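Local coordinates for protein putative transcriptional regulator (TetR/AcrR family) (Acinetobacter sp., PDB 3KNW) that probably binds DNA through an N-terminal helix-turn-helix domain and regulates transcription, as other members of the TetR/AcrR family do, at residues A[90-95]-A[191-196]. Residues are numbered along the deposited sequence; the frame is centred on the assembly and turned at random.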
loop_
_atom_site.group_PDB
_atom_site.type_symbol
_atom_site.label_atom_id
_atom_site.label_comp_id
_atom_site.label_asym_id
_atom_site.label_seq_id
_atom_site.Cartn_x
_atom_site.Cartn_y
_atom_site.Cartn_z
ATOM N N LYS A 90 -22.869 -9.763 -1.013
ATOM C CA LYS A 90 -22.021 -10.035 0.149
ATOM C C LYS A 90 -20.646 -9.382 -0.017
ATOM O O LYS A 90 -20.031 -8.904 0.956
ATOM C CB LYS A 90 -21.852 -11.533 0.345
ATOM C CG LYS A 90 -22.946 -12.204 1.212
ATOM C CD LYS A 90 -22.686 -13.679 1.306
ATOM C CE LYS A 90 -23.998 -14.523 1.375
ATOM N NZ LYS A 90 -23.764 -15.888 0.837
ATOM N N LEU A 91 -20.184 -9.374 -1.274
ATOM C CA LEU A 91 -18.860 -8.905 -1.644
ATOM C C LEU A 91 -18.857 -7.376 -1.677
ATOM O O LEU A 91 -17.877 -6.742 -1.307
ATOM C CB LEU A 91 -18.454 -9.474 -3.016
ATOM C CG LEU A 91 -17.068 -9.040 -3.504
ATOM C CD1 LEU A 91 -16.050 -9.181 -2.450
ATOM C CD2 LEU A 91 -16.662 -9.830 -4.656
HETATM N N MSE A 92 -19.962 -6.783 -2.089
HETATM C CA MSE A 92 -20.058 -5.306 -2.104
HETATM C C MSE A 92 -20.208 -4.817 -0.693
HETATM O O MSE A 92 -19.680 -3.807 -0.328
HETATM C CB MSE A 92 -21.205 -4.815 -2.978
HETATM C CG MSE A 92 -20.986 -5.023 -4.470
HETATM SE SE MSE A 92 -19.336 -4.306 -5.162
HETATM C CE MSE A 92 -19.499 -2.454 -4.532
ATOM N N ASN A 93 -20.864 -5.588 0.131
ATOM C CA ASN A 93 -20.924 -5.287 1.546
ATOM C C ASN A 93 -19.571 -5.146 2.241
ATOM O O ASN A 93 -19.259 -4.105 2.809
ATOM C CB ASN A 93 -21.641 -6.431 2.219
ATOM C CG ASN A 93 -22.862 -6.039 2.803
ATOM O OD1 ASN A 93 -23.940 -6.212 2.210
ATOM N ND2 ASN A 93 -22.759 -5.522 4.023
ATOM N N TYR A 94 -18.819 -6.243 2.229
ATOM C CA TYR A 94 -17.445 -6.286 2.713
ATOM C C TYR A 94 -16.611 -5.096 2.248
ATOM O O TYR A 94 -16.005 -4.410 3.049
ATOM C CB TYR A 94 -16.745 -7.549 2.219
ATOM C CG TYR A 94 -15.261 -7.545 2.442
ATOM C CD1 TYR A 94 -14.735 -7.628 3.712
ATOM C CD2 TYR A 94 -14.373 -7.443 1.368
ATOM C CE1 TYR A 94 -13.376 -7.619 3.911
ATOM C CE2 TYR A 94 -13.011 -7.431 1.563
ATOM C CZ TYR A 94 -12.517 -7.528 2.852
ATOM O OH TYR A 94 -11.153 -7.520 3.065
ATOM N N LEU A 95 -16.591 -4.876 0.960
ATOM C CA LEU A 95 -15.814 -3.811 0.395
ATOM C C LEU A 95 -16.286 -2.451 0.896
ATOM O O LEU A 95 -15.478 -1.516 1.118
ATOM C CB LEU A 95 -15.931 -3.850 -1.154
ATOM C CG LEU A 95 -15.391 -5.120 -1.814
ATOM C CD1 LEU A 95 -15.518 -5.058 -3.400
ATOM C CD2 LEU A 95 -13.950 -5.435 -1.373
ATOM N N GLN A 191 -13.799 5.611 -5.600
ATOM C CA GLN A 191 -13.773 5.268 -7.040
ATOM C C GLN A 191 -13.640 3.725 -7.176
ATOM O O GLN A 191 -14.387 3.133 -7.932
ATOM C CB GLN A 191 -12.669 6.023 -7.794
ATOM C CG GLN A 191 -12.560 5.706 -9.335
ATOM C CD GLN A 191 -13.925 5.718 -10.056
ATOM O OE1 GLN A 191 -14.651 6.742 -10.081
ATOM N NE2 GLN A 191 -14.296 4.562 -10.600
ATOM N N ALA A 192 -12.757 3.084 -6.403
ATOM C CA ALA A 192 -12.642 1.623 -6.350
ATOM C C ALA A 192 -14.020 0.939 -6.221
ATOM O O ALA A 192 -14.294 -0.066 -6.893
ATOM C CB ALA A 192 -11.806 1.209 -5.125
ATOM N N LEU A 193 -14.843 1.467 -5.305
ATOM C CA LEU A 193 -16.233 1.014 -5.157
ATOM C C LEU A 193 -16.997 1.061 -6.464
ATOM O O LEU A 193 -17.615 0.101 -6.867
ATOM C CB LEU A 193 -16.988 1.823 -4.083
ATOM C CG LEU A 193 -16.774 1.323 -2.637
ATOM C CD1 LEU A 193 -17.404 2.274 -1.597
ATOM C CD2 LEU A 193 -17.340 -0.123 -2.460
ATOM N N GLU A 194 -16.916 2.184 -7.144
ATOM C CA GLU A 194 -17.706 2.366 -8.366
ATOM C C GLU A 194 -17.137 1.456 -9.449
ATOM O O GLU A 194 -17.856 0.835 -10.183
ATOM C CB GLU A 194 -17.784 3.859 -8.774
ATOM C CG GLU A 194 -18.904 4.163 -9.782
ATOM C CD GLU A 194 -20.341 3.783 -9.295
ATOM O OE1 GLU A 194 -21.238 3.544 -10.159
ATOM O OE2 GLU A 194 -20.568 3.747 -8.049
ATOM N N SER A 195 -15.824 1.309 -9.470
ATOM C CA SER A 195 -15.164 0.414 -10.382
ATOM C C SER A 195 -15.399 -1.087 -10.170
ATOM O O SER A 195 -15.508 -1.818 -11.154
ATOM C CB SER A 195 -13.672 0.738 -10.385
ATOM O OG SER A 195 -13.485 1.773 -11.346
ATOM N N THR A 196 -15.473 -1.537 -8.922
ATOM C CA THR A 196 -15.775 -2.915 -8.629
ATOM C C THR A 196 -17.134 -3.365 -9.271
ATOM O O THR A 196 -17.320 -4.555 -9.573
ATOM C CB THR A 196 -15.841 -3.169 -7.097
ATOM O OG1 THR A 196 -14.641 -2.703 -6.466
ATOM C CG2 THR A 196 -16.044 -4.675 -6.790
#
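In the all-helical C-terminal domain of this TetR-family regulator, helix 87-100 packs against the last helix, 187-200, through Met92 and Leu95 on one side and Leu193 and Thr196 on the other. The local axes run almost exactly antiparallel, at 172°, and come no nearer than 11.0 Å, a wide spacing bridged mainly by apolar side-chain contacts; no hydrogen bond crosses. Met92, a selenomethionine, spans much of it. Its chain is bent at both chi2 and chi3, which carries SE and CE across to helix 187-200: SE lies 3.7 Å from Thr196 CG2, while CE rests 3.8 Å from Leu193 CD2. Met92 lies alongside both partners, running the opposite way, and so touches two residues three positions apart. Leu193 CD2 also reaches Leu95 CB, at 4.2 Å, and the Leu193 side chain touches Gln96 and Val99 as well, farther along helix 87-100. Leu95 and Thr196 instead point at each other and meet tip to tip, with Leu95 CD1 3.5 Å from Thr196 CG2. Tyr173 of helix 162-183 touches both Leu95 and Leu193, and on the side of segment 191-196 turned from helix 87-100, Gln191 and Ser195 pack on Gln167 and Val168 of the second subunit. Thr196 divides its two branches: CG2, anti to the backbone N, faces helix 87-100, whereas OG1 is hydrogen-bonded to Tyr173 OH and turns back to its own helix. There Ala192 O takes two bonds from the same residue on opposite faces of its carbonyl plane, one from Thr196 N and the other from Thr196 OG1 at 2.7 Å, whose oxygen stands 40° out of that plane.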